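Local coordinates for fibronectin-binding protein (Streptococcus pyogenes, PDB 5A0L), which attaches the bacterium to its host as a surface adhesin whose N-terminal domain carries an internal thioester that mediates covalent host binding, at residues P18-D23 with N65-K70; K70-G75 with R189-K194; K145-E150 with T162-A167. One frame throughout, in Å; residues are numbered along the deposited sequence.

Contact 1 (P18-D23 with N65-K70)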
loop_
_atom_site.group_PDB
_atom_site.type_symbol
_atom_site.label_atom_id
_atom_site.label_comp_id
_atom_site.label_asym_id
_atom_site.label_seq_id
_atom_site.Cartn_x
_atom_site.Cartn_y
_atom_site.Cartn_z
ATOM N N PRO A 18 11.855 -15.058 -5.184
ATOM C CA PRO A 18 12.734 -14.475 -6.206
ATOM C C PRO A 18 12.536 -12.970 -6.467
ATOM O O PRO A 18 13.362 -12.383 -7.180
ATOM C CB PRO A 18 12.365 -15.288 -7.447
ATOM C CG PRO A 18 10.879 -15.517 -7.271
ATOM C CD PRO A 18 10.736 -15.796 -5.786
ATOM N N TRP A 19 11.453 -12.374 -5.954
ATOM C CA TRP A 19 11.168 -10.958 -6.222
ATOM C C TRP A 19 11.975 -10.075 -5.301
ATOM O O TRP A 19 12.048 -10.325 -4.096
ATOM C CB TRP A 19 9.657 -10.693 -6.010
ATOM C CG TRP A 19 8.803 -11.292 -7.079
ATOM C CD1 TRP A 19 8.399 -12.588 -7.180
ATOM C CD2 TRP A 19 8.274 -10.629 -8.246
ATOM N NE1 TRP A 19 7.666 -12.785 -8.336
ATOM C CE2 TRP A 19 7.571 -11.587 -8.997
ATOM C CE3 TRP A 19 8.299 -9.298 -8.711
ATOM C CZ2 TRP A 19 6.931 -11.265 -10.196
ATOM C CZ3 TRP A 19 7.652 -9.004 -9.869
ATOM C CH2 TRP A 19 7.017 -9.975 -10.613
ATOM N N TYR A 20 12.572 -9.023 -5.859
ATOM C CA TYR A 20 13.258 -7.996 -5.084
ATOM C C TYR A 20 12.245 -6.897 -4.725
ATOM O O TYR A 20 11.566 -6.385 -5.616
ATOM C CB TYR A 20 14.399 -7.432 -5.927
ATOM C CG TYR A 20 15.260 -6.354 -5.306
ATOM C CD1 TYR A 20 15.622 -6.353 -3.986
ATOM C CD2 TYR A 20 15.704 -5.302 -6.085
ATOM C CE1 TYR A 20 16.407 -5.352 -3.444
ATOM C CE2 TYR A 20 16.482 -4.295 -5.581
ATOM C CZ TYR A 20 16.832 -4.281 -4.260
ATOM O OH TYR A 20 17.613 -3.281 -3.731
ATOM N N GLY A 21 12.147 -6.574 -3.432
ATOM C CA GLY A 21 11.331 -5.511 -2.944
ATOM C C GLY A 21 12.190 -4.437 -2.338
ATOM O O GLY A 21 13.099 -4.753 -1.555
ATOM N N TYR A 22 11.886 -3.179 -2.619
ATOM C CA TYR A 22 12.789 -2.105 -2.285
ATOM C C TYR A 22 12.061 -0.783 -2.150
ATOM O O TYR A 22 10.980 -0.574 -2.737
ATOM C CB TYR A 22 13.912 -1.932 -3.356
ATOM C CG TYR A 22 13.421 -1.968 -4.787
ATOM C CD1 TYR A 22 13.202 -3.171 -5.440
ATOM C CD2 TYR A 22 13.198 -0.782 -5.518
ATOM C CE1 TYR A 22 12.781 -3.233 -6.762
ATOM C CE2 TYR A 22 12.797 -0.848 -6.850
ATOM C CZ TYR A 22 12.594 -2.069 -7.463
ATOM O OH TYR A 22 12.180 -2.188 -8.782
ATOM N N ASP A 23 12.635 0.120 -1.362
ATOM C CA ASP A 23 12.104 1.477 -1.223
ATOM C C ASP A 23 12.832 2.367 -2.224
ATOM O O ASP A 23 14.030 2.586 -2.082
ATOM C CB ASP A 23 12.292 1.983 0.189
ATOM C CG ASP A 23 11.650 3.324 0.444
ATOM O OD1 ASP A 23 11.016 3.915 -0.462
ATOM O OD2 ASP A 23 11.787 3.801 1.594
ATOM N N ASN A 65 19.371 -6.687 1.167
ATOM C CA ASN A 65 18.293 -6.742 0.164
ATOM C C ASN A 65 17.143 -7.647 0.607
ATOM O O ASN A 65 17.362 -8.709 1.171
ATOM C CB ASN A 65 18.822 -7.226 -1.165
ATOM C CG ASN A 65 20.015 -6.390 -1.646
ATOM O OD1 ASN A 65 21.089 -6.931 -1.866
ATOM N ND2 ASN A 65 19.871 -5.081 -1.655
ATOM N N ASN A 66 15.941 -7.207 0.314
ATOM C CA ASN A 66 14.717 -7.865 0.688
ATOM C C ASN A 66 14.140 -8.640 -0.492
ATOM O O ASN A 66 13.854 -8.050 -1.537
ATOM C CB ASN A 66 13.721 -6.843 1.212
ATOM C CG ASN A 66 14.224 -6.074 2.377
ATOM O OD1 ASN A 66 14.625 -4.909 2.290
ATOM N ND2 ASN A 66 14.243 -6.739 3.515
ATOM N N PHE A 67 13.932 -9.946 -0.289
ATOM C CA PHE A 67 13.355 -10.803 -1.287
ATOM C C PHE A 67 11.996 -11.358 -0.826
ATOM O O PHE A 67 11.752 -11.466 0.380
ATOM C CB PHE A 67 14.334 -11.925 -1.675
ATOM C CG PHE A 67 15.553 -11.389 -2.376
ATOM C CD1 PHE A 67 15.487 -10.953 -3.699
ATOM C CD2 PHE A 67 16.748 -11.230 -1.695
ATOM C CE1 PHE A 67 16.621 -10.414 -4.333
ATOM C CE2 PHE A 67 17.869 -10.701 -2.332
ATOM C CZ PHE A 67 17.793 -10.299 -3.644
ATOM N N TYR A 68 11.180 -11.726 -1.811
ATOM C CA TYR A 68 9.790 -12.004 -1.606
ATOM C C TYR A 68 9.288 -13.112 -2.521
ATOM O O TYR A 68 9.721 -13.256 -3.668
ATOM C CB TYR A 68 9.002 -10.712 -1.928
ATOM C CG TYR A 68 9.153 -9.634 -0.925
ATOM C CD1 TYR A 68 8.269 -9.552 0.150
ATOM C CD2 TYR A 68 10.164 -8.655 -1.032
ATOM C CE1 TYR A 68 8.387 -8.623 1.116
ATOM C CE2 TYR A 68 10.306 -7.707 -0.024
ATOM C CZ TYR A 68 9.394 -7.700 1.066
ATOM O OH TYR A 68 9.470 -6.719 2.046
ATOM N N LYS A 69 8.284 -13.834 -1.994
ATOM C CA LYS A 69 7.493 -14.790 -2.761
ATOM C C LYS A 69 6.141 -14.163 -3.121
ATOM O O LYS A 69 5.485 -13.615 -2.235
ATOM C CB LYS A 69 7.283 -16.064 -1.907
ATOM C CG LYS A 69 6.338 -17.081 -2.503
ATOM C CD LYS A 69 6.139 -18.257 -1.547
ATOM C CE LYS A 69 7.141 -19.320 -1.706
ATOM N NZ LYS A 69 6.502 -20.476 -1.020
ATOM N N LYS A 70 5.761 -14.287 -4.400
ATOM C CA LYS A 70 4.497 -13.678 -4.865
ATOM C C LYS A 70 3.346 -14.679 -4.724
ATOM O O LYS A 70 3.445 -15.798 -5.219
ATOM C CB LYS A 70 4.663 -13.240 -6.300
ATOM C CG LYS A 70 3.458 -12.474 -6.845
ATOM C CD LYS A 70 3.668 -11.916 -8.221
ATOM C CE LYS A 70 3.657 -12.939 -9.313
ATOM N NZ LYS A 70 2.274 -13.350 -9.665
HETATM O O HOH W 1 17.550 -2.950 -1.164
HETATM O O HOH W 2 15.442 -4.373 -0.284
#
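Asn65, just ahead of its strand, meets Tyr20: its CB lies 3.8 Å from Tyr20 CE1, with the amide plane almost perpendicular to the phenol ring. A water joins Tyr20 OH to Asn65 ND2, and outside the pair these groups bond to Tyr61 N and Ser62 O. Asn66 gives its carbonyl O to Gly21 N in a nearly straight bond (2.9 Å, 175°), while a second water accepts from Asn66 N and lies within bonding distance of Gly21 O and of Asn66 OD1, which also takes the N-H of Arg58. Phe67 turns to the same face of the sheet as Tyr20; the rings meet obliquely, Phe67 CE1 4.0 Å from Tyr20 CB. On the other face the Tyr68 ring edge rests directly against the glycine backbone, CE2 3.8 Å from Gly21 CA. Tyr68 O accepts from Trp19 N at 3.0 Å; the return bond from Tyr68 N to Trp19 O is bent and weak. A first torsion of -175° swings the Lys70 chain away from its own N and brings CD over one indole face of Trp19, near the rim, 3.6 Å above the plane. Within the antiparallel barrel, strand 35-39 flanks 19-23 and strand 191-195 flanks 66-72, with Phe193 edge-to-face against Trp19.

Contact 2 (K70-G75 with R189-K194)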
loop_
_atom_site.group_PDB
_atom_site.type_symbol
_atom_site.label_atom_id
_atom_site.label_comp_id
_atom_site.label_asym_id
_atom_site.label_seq_id
_atom_site.Cartn_x
_atom_site.Cartn_y
_atom_site.Cartn_z
ATOM N N LYS A 70 5.761 -14.287 -4.400
ATOM C CA LYS A 70 4.497 -13.678 -4.865
ATOM C C LYS A 70 3.346 -14.679 -4.724
ATOM O O LYS A 70 3.445 -15.798 -5.219
ATOM C CB LYS A 70 4.663 -13.240 -6.300
ATOM C CG LYS A 70 3.458 -12.474 -6.845
ATOM C CD LYS A 70 3.668 -11.916 -8.221
ATOM C CE LYS A 70 3.657 -12.939 -9.313
ATOM N NZ LYS A 70 2.274 -13.350 -9.665
ATOM N N ILE A 71 2.260 -14.205 -4.108
ATOM C CA ILE A 71 1.038 -14.998 -3.797
ATOM C C ILE A 71 -0.157 -14.232 -4.358
ATOM O O ILE A 71 -0.182 -13.005 -4.341
ATOM C CB ILE A 71 0.888 -15.164 -2.243
ATOM C CG1 ILE A 71 2.144 -15.926 -1.742
ATOM C CG2 ILE A 71 -0.365 -15.920 -1.782
ATOM C CD1 ILE A 71 2.267 -16.008 -0.259
ATOM N N ASP A 72 -1.154 -14.956 -4.858
ATOM C CA ASP A 72 -2.366 -14.254 -5.313
ATOM C C ASP A 72 -3.137 -13.704 -4.110
ATOM O O ASP A 72 -3.291 -14.375 -3.079
ATOM C CB ASP A 72 -3.260 -15.167 -6.167
ATOM C CG ASP A 72 -2.870 -15.170 -7.691
ATOM O OD1 ASP A 72 -1.870 -14.547 -8.160
ATOM O OD2 ASP A 72 -3.606 -15.812 -8.443
ATOM N N GLY A 73 -3.582 -12.460 -4.208
ATOM C CA GLY A 73 -4.419 -11.902 -3.187
ATOM C C GLY A 73 -5.786 -12.559 -3.156
ATOM O O GLY A 73 -6.317 -12.942 -4.199
ATOM N N SER A 74 -6.322 -12.673 -1.948
ATOM C CA SER A 74 -7.672 -13.199 -1.688
ATOM C C SER A 74 -8.031 -12.812 -0.278
ATOM O O SER A 74 -7.145 -12.439 0.507
ATOM C CB SER A 74 -7.701 -14.733 -1.773
ATOM O OG SER A 74 -6.882 -15.327 -0.757
ATOM N N GLY A 75 -9.291 -12.995 0.124
ATOM C CA GLY A 75 -9.619 -12.698 1.501
ATOM C C GLY A 75 -8.842 -13.561 2.484
ATOM O O GLY A 75 -8.407 -13.054 3.507
ATOM N N ARG A 189 -7.487 -8.311 -9.652
ATOM C CA ARG A 189 -6.712 -9.139 -8.732
ATOM C C ARG A 189 -5.467 -8.365 -8.300
ATOM O O ARG A 189 -4.843 -7.680 -9.110
ATOM C CB ARG A 189 -6.280 -10.442 -9.421
ATOM C CG ARG A 189 -5.635 -11.462 -8.480
ATOM C CD ARG A 189 -5.241 -12.762 -9.176
ATOM N NE ARG A 189 -6.341 -13.325 -9.938
ATOM C CZ ARG A 189 -6.209 -14.262 -10.875
ATOM N NH1 ARG A 189 -5.024 -14.784 -11.149
ATOM N NH2 ARG A 189 -7.270 -14.653 -11.547
ATOM N N LEU A 190 -5.108 -8.544 -7.026
ATOM C CA LEU A 190 -3.868 -8.021 -6.481
ATOM C C LEU A 190 -3.025 -9.195 -5.983
ATOM O O LEU A 190 -3.420 -10.358 -6.055
ATOM C CB LEU A 190 -4.097 -7.000 -5.368
ATOM C CG LEU A 190 -4.975 -5.820 -5.772
ATOM C CD1 LEU A 190 -5.220 -4.966 -4.541
ATOM C CD2 LEU A 190 -4.355 -4.979 -6.892
ATOM N N ASN A 191 -1.838 -8.867 -5.464
ATOM C CA ASN A 191 -0.866 -9.860 -5.016
ATOM C C ASN A 191 -0.304 -9.466 -3.670
ATOM O O ASN A 191 -0.095 -8.283 -3.388
ATOM C CB ASN A 191 0.250 -10.008 -6.055
ATOM C CG ASN A 191 -0.269 -10.489 -7.384
ATOM O OD1 ASN A 191 -0.782 -9.690 -8.204
ATOM N ND2 ASN A 191 -0.217 -11.790 -7.575
ATOM N N ILE A 192 -0.037 -10.512 -2.874
ATOM C CA ILE A 192 0.719 -10.376 -1.637
ATOM C C ILE A 192 2.142 -10.877 -1.929
ATOM O O ILE A 192 2.337 -11.857 -2.610
ATOM C CB ILE A 192 0.083 -11.199 -0.478
ATOM C CG1 ILE A 192 -1.234 -10.527 -0.043
ATOM C CG2 ILE A 192 1.056 -11.400 0.689
ATOM C CD1 ILE A 192 -1.049 -9.269 0.778
ATOM N N PHE A 193 3.093 -10.132 -1.373
ATOM C CA PHE A 193 4.510 -10.503 -1.426
ATOM C C PHE A 193 4.926 -10.884 -0.000
ATOM O O PHE A 193 4.940 -10.050 0.897
ATOM C CB PHE A 193 5.320 -9.355 -2.012
ATOM C CG PHE A 193 5.067 -9.188 -3.496
ATOM C CD1 PHE A 193 3.964 -8.468 -3.936
ATOM C CD2 PHE A 193 5.847 -9.830 -4.441
ATOM C CE1 PHE A 193 3.695 -8.377 -5.275
ATOM C CE2 PHE A 193 5.588 -9.707 -5.787
ATOM C CZ PHE A 193 4.478 -8.991 -6.205
ATOM N N LYS A 194 5.255 -12.178 0.147
ATOM C CA LYS A 194 5.620 -12.760 1.437
ATOM C C LYS A 194 7.146 -12.604 1.620
ATOM O O LYS A 194 7.934 -13.108 0.792
ATOM C CB LYS A 194 5.265 -14.241 1.455
ATOM C CG LYS A 194 5.670 -14.957 2.725
ATOM C CD LYS A 194 5.455 -16.448 2.678
ATOM C CE LYS A 194 5.871 -17.174 4.010
ATOM N NZ LYS A 194 5.966 -18.598 3.695
HETATM O O HOH W 3 -6.835 -10.214 -5.325
#
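Neighbouring antiparallel strands of the six-stranded barrel, 66-72 and 191-195, meet here at the end of the first and the start of the second. Ile71 and Ile192 form a hydrogen-bonded pair: Ile71 N donates to Ile192 O at 2.8 Å, almost in line with the carbonyl, and Ile192 N returns a bond to Ile71 O at 2.9 Å. Past the strand end, Gly73 N still reaches Leu190 O (2.8 Å), approaching well tilted from the carbonyl plane. The chains stay close here, Gly73 CA 4.5 Å from Asn191 CA.

On one face, Lys70 runs beside Phe193 in the same direction; its CG is 3.6 Å from Phe193 CE2, and CD follows the ring to CZ. Bends at chi3 and chi4 then turn the ammonium aside to Val209 O, and Asn191 OD1 takes the N-H of the same Val209, so both side chains hold the C-terminal segment. Asn191 ND2 adds a weak bond to Ile71 O. The opposite face carries Ile71 and Ile192; Ile71 CD1 lies 3.9 Å from Lys194 CB, and Tyr81 of helix 75-81 touches all three side chains.

At the exposed end, Asp72 OD2 makes a salt bridge with Arg189 NH1 (3.2 Å), the carboxylate and guanidinium planes 54° apart. Beyond it Ser74, at the N-cap, bonds through OG to Ala77 N and starts helix 75-81. This is the pairing of adjacent strands in a closed antiparallel barrel, at the end where the chain leaves strand 66-72 for the N-capped helix and the helical part of the domain.

Contact 3 (K145-E150 with T162-A167)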
loop_
_atom_site.group_PDB
_atom_site.type_symbol
_atom_site.label_atom_id
_atom_site.label_comp_id
_atom_site.label_asym_id
_atom_site.label_seq_id
_atom_site.Cartn_x
_atom_site.Cartn_y
_atom_site.Cartn_z
ATOM N N LYS A 145 -7.247 16.156 11.819
ATOM C CA LYS A 145 -5.999 16.690 12.356
ATOM C C LYS A 145 -4.758 16.007 11.795
ATOM O O LYS A 145 -3.656 16.366 12.151
ATOM C CB LYS A 145 -5.999 16.602 13.891
ATOM C CG LYS A 145 -6.966 17.556 14.574
ATOM C CD LYS A 145 -7.092 17.283 16.051
ATOM C CE LYS A 145 -7.811 18.427 16.757
ATOM N NZ LYS A 145 -9.160 18.713 16.166
ATOM N N MET A 146 -4.920 15.028 10.914
ATOM C CA MET A 146 -3.745 14.311 10.411
ATOM C C MET A 146 -2.865 15.239 9.601
ATOM O O MET A 146 -3.349 16.057 8.812
ATOM C CB MET A 146 -4.148 13.080 9.615
ATOM C CG MET A 146 -4.645 11.967 10.523
ATOM S SD MET A 146 -5.200 10.519 9.603
ATOM C CE MET A 146 -3.658 9.836 9.096
ATOM N N TRP A 147 -1.561 15.074 9.811
ATOM C CA TRP A 147 -0.518 15.860 9.123
ATOM C C TRP A 147 -0.544 17.360 9.477
ATOM O O TRP A 147 0.098 18.177 8.799
ATOM C CB TRP A 147 -0.561 15.632 7.594
ATOM C CG TRP A 147 -0.493 14.200 7.240
ATOM C CD1 TRP A 147 0.556 13.368 7.432
ATOM C CD2 TRP A 147 -1.537 13.404 6.652
ATOM N NE1 TRP A 147 0.231 12.099 7.007
ATOM C CE2 TRP A 147 -1.053 12.096 6.527
ATOM C CE3 TRP A 147 -2.832 13.682 6.228
ATOM C CZ2 TRP A 147 -1.804 11.079 5.956
ATOM C CZ3 TRP A 147 -3.585 12.665 5.672
ATOM C CH2 TRP A 147 -3.077 11.381 5.547
ATOM N N GLU A 148 -1.250 17.735 10.534
ATOM C CA GLU A 148 -1.243 19.121 10.950
ATOM C C GLU A 148 0.173 19.579 11.350
ATOM O O GLU A 148 0.522 20.749 11.181
ATOM C CB GLU A 148 -2.237 19.357 12.079
ATOM C CG GLU A 148 -2.468 20.823 12.413
ATOM C CD GLU A 148 -3.127 21.671 11.327
ATOM O OE1 GLU A 148 -3.630 21.155 10.323
ATOM O OE2 GLU A 148 -3.154 22.897 11.539
ATOM N N ARG A 149 0.976 18.681 11.946
ATOM C CA ARG A 149 2.338 19.057 12.289
ATOM C C ARG A 149 3.103 19.494 11.033
ATOM O O ARG A 149 3.789 20.537 11.023
ATOM C CB ARG A 149 3.058 17.926 13.000
ATOM C CG ARG A 149 4.435 18.329 13.509
ATOM C CD ARG A 149 5.104 17.199 14.297
ATOM N NE ARG A 149 4.432 16.944 15.574
ATOM C CZ ARG A 149 4.752 15.953 16.405
ATOM N NH1 ARG A 149 5.740 15.124 16.096
ATOM N NH2 ARG A 149 4.076 15.778 17.530
ATOM N N GLU A 150 2.970 18.716 9.960
ATOM C CA GLU A 150 3.552 19.082 8.673
ATOM C C GLU A 150 3.065 20.428 8.124
ATOM O O GLU A 150 3.848 21.176 7.584
ATOM C CB GLU A 150 3.306 17.979 7.652
ATOM C CG GLU A 150 4.157 16.732 7.850
ATOM C CD GLU A 150 3.723 15.770 8.940
ATOM O OE1 GLU A 150 2.641 15.894 9.567
ATOM O OE2 GLU A 150 4.508 14.829 9.152
ATOM N N THR A 162 -5.417 19.262 2.948
ATOM C CA THR A 162 -6.863 19.205 2.864
ATOM C C THR A 162 -7.294 18.107 1.868
ATOM O O THR A 162 -8.220 17.309 2.146
ATOM C CB THR A 162 -7.422 20.581 2.478
ATOM O OG1 THR A 162 -7.036 21.532 3.482
ATOM C CG2 THR A 162 -8.936 20.544 2.358
ATOM N N LEU A 163 -6.639 18.049 0.712
ATOM C CA LEU A 163 -6.960 16.986 -0.262
ATOM C C LEU A 163 -6.717 15.600 0.346
ATOM O O LEU A 163 -7.497 14.667 0.153
ATOM C CB LEU A 163 -6.120 17.118 -1.549
ATOM C CG LEU A 163 -6.402 18.339 -2.442
ATOM C CD1 LEU A 163 -5.398 18.327 -3.574
ATOM C CD2 LEU A 163 -7.827 18.358 -2.929
ATOM N N MET A 164 -5.583 15.457 1.033
ATOM C CA MET A 164 -5.211 14.149 1.613
ATOM C C MET A 164 -6.226 13.651 2.640
ATOM O O MET A 164 -6.602 12.473 2.627
ATOM C CB MET A 164 -3.837 14.272 2.275
ATOM C CG MET A 164 -2.672 14.460 1.264
ATOM S SD MET A 164 -1.141 15.032 2.065
ATOM C CE MET A 164 -0.656 13.537 2.956
ATOM N N ARG A 165 -6.654 14.539 3.524
ATOM C CA ARG A 165 -7.621 14.160 4.544
ATOM C C ARG A 165 -8.941 13.745 3.917
ATOM O O ARG A 165 -9.524 12.730 4.331
ATOM C CB ARG A 165 -7.860 15.323 5.498
ATOM C CG ARG A 165 -6.666 15.672 6.343
ATOM C CD ARG A 165 -6.848 17.015 7.047
ATOM N NE ARG A 165 -5.740 17.344 7.936
ATOM C CZ ARG A 165 -5.452 18.554 8.402
ATOM N NH1 ARG A 165 -6.203 19.589 8.089
ATOM N NH2 ARG A 165 -4.388 18.726 9.173
ATOM N N GLU A 166 -9.419 14.497 2.925
ATOM C CA GLU A 166 -10.677 14.142 2.308
ATOM C C GLU A 166 -10.598 12.821 1.566
ATOM O O GLU A 166 -11.540 12.011 1.582
ATOM C CB GLU A 166 -11.175 15.304 1.410
ATOM C CG GLU A 166 -11.541 16.555 2.209
ATOM C CD GLU A 166 -12.503 16.263 3.370
ATOM O OE1 GLU A 166 -13.614 15.768 3.088
ATOM O OE2 GLU A 166 -12.153 16.514 4.576
ATOM N N ALA A 167 -9.476 12.580 0.894
ATOM C CA ALA A 167 -9.275 11.327 0.182
ATOM C C ALA A 167 -9.285 10.148 1.159
ATOM O O ALA A 167 -9.891 9.112 0.886
ATOM C CB ALA A 167 -8.006 11.348 -0.636
HETATM O O HOH W 4 -5.232 22.250 8.631
#
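With CG anti to its carbonyl carbon (chi1 -67°) and the chain extended from CG to NE, Arg165 reaches from helix 158-172 to the turn at Met146, while a bend at chi2 (65°) curls Glu148 back to meet it. The guanidinium grips Met146 O side-on through NE and NH2, each 2.9 Å away: NE lies in the carbonyl plane, NH2 well above it. NH2 also donates to Glu148 OE1 at 2.8 Å in an almost straight bond (172°), OE1 offering its anti lone pair, with carboxylate and guanidinium nearly coplanar. A water at the guanidinium edge accepts from Arg165 NH1 and can donate to Glu148 OE1. Alongside, Met164 places its CE over the centre of the six-membered ring of Trp147, 3.7 Å from the centroid, a CH-pi contact within a Met-aromatic pair; Met164 CB also touches Trp147 CZ3. Met146 CB covers the opposite indole face. Lys145 to Glu148 form a type II turn whose Trp147 is the N-cap of helix 148-152, and Glu148 OE2 pairs with Arg152. The buried Met164 and the partly exposed indole form an apolar patch beside the ion pair, and two N-H groups on one carbonyl would fix the guanidinium's rotation and probably strengthen the polarisation of that peptide.

How the contacts relate
Contacts 1 and 2 belong to one closed antiparallel barrel and share strand 66-72, which pairs with 19-23 in contact 1 and with 191-195 in contact 2. Their centres are 14 Å apart, Lys70 takes part in both, and Lys69 O probably bonds to Lys194 N between them. Contact 3 is separate: its centre lies 31 Å from that of contact 1 and 30 Å from that of contact 2, on the opposite side of the chain's centre, in the helical part. Along the chain contact 1 closes first; contact 2 then closes a long, helix-rich loop that holds contact 3. This helix-rich segment thus leaves and re-enters the barrel through neighbouring strands, making two subregions of one thioester domain.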